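Local structure of putative uncharacterized protein Smu.1393c (Streptococcus mutans, 4L9A) at residues Leu168-Ala171 against Ala172-Leu175. The protein is an alpha/beta hydrolase that probably acts as a carboxylesterase. Residues are numbered along the deposited sequence; the frame is centred on the assembly and turned at random.
Sequences LKTA and ADRL
Thr-170 and Asp-173, whose CA atoms stand 4.9 Å apart, bracket the point where the chain leaves the linker after helix 159-167 and winds into helix 171-185; the first turn is fixed by backbone bonds from Arg-174 N to Thr-170 O and from Leu-175 N to Ala-171 O (2.8 Å). Two reciprocal bonds define the start. Thr-170 OG1 accepts from Asp-173 N at 2.9 Å, with an N-H...O angle of 164°. This follows from its first torsion (chi1 70°), which sets the hydroxyl between backbone N and carbonyl carbon, where it meets the Asp-173 N-H. In return, Asp-173 OD2 accepts from Thr-170 N at 3.2 Å; the bond is almost straight (176°), yet the donor arrives from above the carboxylate plane. Asp-173 OD2 also lies 3.6 Å from Lys-169 CB, as the two side chains run alongside one another.

Arg-174 folds back over the linker, its chain bending at chi3. Arg-174 NH1 donates to two successive carbonyls near the guanidinium plane, Lys-169 O at 2.8 Å and Leu-168 O at 3.1 Å, although it stands well above the carbonyl plane of Lys-169. Thr-170 O lies over one face of the same group. Closer to the backbone, Arg-174 CG packs against Leu-168 CB at 3.6 Å. At the end of this turn, the Leu-175 side chain rests on Trp-195 and Tyr-198 of helix 188-206. Side chain to backbone bonds exchanged between the N-cap residue and the third residue after it identify a capping box, here opening helix 171-185 at the protein surface, in the helical stretch that the chain inserts between strand 134-141 and strand 235-239, consistent with the cap region common in the alpha/beta hydrolase fold.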
ATOM      1  N   LEU A 168     -16.488  16.504   0.532  1.00 42.93           N
ATOM      2  CA  LEU A 168     -16.199  16.028   1.881  1.00 48.93           C
ATOM      3  C   LEU A 168     -15.629  17.151   2.750  1.00 53.59           C
ATOM      4  O   LEU A 168     -14.424  17.210   3.003  1.00 53.38           O
ATOM      5  CB  LEU A 168     -15.239  14.836   1.823  1.00 41.91           C
ATOM      6  CG  LEU A 168     -15.691  13.746   0.839  1.00 43.36           C
ATOM      7  CD1 LEU A 168     -14.647  12.651   0.655  1.00 39.45           C
ATOM      8  CD2 LEU A 168     -17.042  13.158   1.253  1.00 47.92           C
ATOM      9  N   LYS A 169     -16.516  18.033   3.204  1.00 52.39           N
ATOM     10  CA  LYS A 169     -16.133  19.217   3.964  1.00 54.98           C
ATOM     11  C   LYS A 169     -15.510  18.882   5.316  1.00 53.77           C
ATOM     12  O   LYS A 169     -14.397  19.314   5.618  1.00 53.20           O
ATOM     13  CB  LYS A 169     -17.356  20.112   4.208  1.00 54.89           C
ATOM     14  CG  LYS A 169     -18.248  20.338   3.002  1.00 65.90           C
ATOM     15  CD  LYS A 169     -17.763  21.488   2.148  1.00 66.80           C
ATOM     16  CE  LYS A 169     -18.905  22.049   1.301  1.00 80.01           C
ATOM     17  NZ  LYS A 169     -19.618  20.999   0.511  1.00 80.31           N
ATOM     18  N   THR A 170     -16.252  18.135   6.133  1.00 57.33           N
ATOM     19  CA  THR A 170     -15.885  17.910   7.531  1.00 50.98           C
ATOM     20  C   THR A 170     -15.112  16.608   7.759  1.00 50.27           C
ATOM     21  O   THR A 170     -15.067  15.728   6.898  1.00 46.64           O
ATOM     22  CB  THR A 170     -17.132  17.888   8.447  1.00 53.99           C
ATOM     23  OG1 THR A 170     -17.895  16.704   8.190  1.00 55.80           O
ATOM     24  CG2 THR A 170     -18.012  19.120   8.210  1.00 57.60           C
ATOM     25  N   ALA A 171     -14.504  16.493   8.933  1.00 53.48           N
ATOM     26  CA  ALA A 171     -13.823  15.266   9.319  1.00 53.01           C
ATOM     27  C   ALA A 171     -14.825  14.113   9.312  1.00 53.44           C
ATOM     28  O   ALA A 171     -14.533  13.023   8.816  1.00 44.63           O
ATOM     29  CB  ALA A 171     -13.188  15.426  10.687  1.00 55.26           C
ATOM     30  N   ALA A 172     -16.016  14.367   9.850  1.00 47.11           N
ATOM     31  CA  ALA A 172     -17.098  13.388   9.814  1.00 47.08           C
ATOM     32  C   ALA A 172     -17.457  12.969   8.380  1.00 46.23           C
ATOM     33  O   ALA A 172     -17.622  11.783   8.101  1.00 45.78           O
ATOM     34  CB  ALA A 172     -18.328  13.916  10.548  1.00 53.54           C
ATOM     35  N   ASP A 173     -17.588  13.938   7.476  1.00 46.56           N
ATOM     36  CA  ASP A 173     -17.836  13.617   6.067  1.00 44.70           C
ATOM     37  C   ASP A 173     -16.779  12.651   5.533  1.00 45.42           C
ATOM     38  O   ASP A 173     -17.101  11.651   4.887  1.00 41.03           O
ATOM     39  CB  ASP A 173     -17.826  14.878   5.195  1.00 45.93           C
ATOM     40  CG  ASP A 173     -19.043  15.765   5.415  1.00 55.39           C
ATOM     41  OD1 ASP A 173     -20.056  15.292   5.976  1.00 56.54           O
ATOM     42  OD2 ASP A 173     -18.982  16.944   5.006  1.00 54.67           O
ATOM     43  N   ARG A 174     -15.512  12.971   5.783  1.00 39.70           N
ATOM     44  CA  ARG A 174     -14.420  12.153   5.266  1.00 39.48           C
ATOM     45  C   ARG A 174     -14.415  10.774   5.904  1.00 36.79           C
ATOM     46  O   ARG A 174     -14.210   9.771   5.218  1.00 35.97           O
ATOM     47  CB  ARG A 174     -13.073  12.856   5.437  1.00 39.76           C
ATOM     48  CG  ARG A 174     -12.950  14.081   4.541  1.00 46.76           C
ATOM     49  CD  ARG A 174     -11.597  14.746   4.648  1.00 48.77           C
ATOM     50  NE  ARG A 174     -11.375  15.331   5.965  1.00 53.87           N
ATOM     51  CZ  ARG A 174     -11.839  16.516   6.351  1.00 53.08           C
ATOM     52  NH1 ARG A 174     -12.572  17.251   5.526  1.00 55.44           N
ATOM     53  NH2 ARG A 174     -11.573  16.959   7.573  1.00 56.54           N
ATOM     54  N   LEU A 175     -14.665  10.731   7.211  1.00 36.81           N
ATOM     55  CA  LEU A 175     -14.775   9.467   7.925  1.00 35.94           C
ATOM     56  C   LEU A 175     -15.973   8.663   7.410  1.00 37.88           C
ATOM     57  O   LEU A 175     -15.841   7.493   7.069  1.00 42.35           O
ATOM     58  CB  LEU A 175     -14.903   9.720   9.432  1.00 45.74           C
ATOM     59  CG  LEU A 175     -14.802   8.530  10.387  1.00 48.81           C
ATOM     60  CD1 LEU A 175     -13.401   7.953  10.373  1.00 44.34           C
ATOM     61  CD2 LEU A 175     -15.175   8.950  11.810  1.00 58.02           C
TER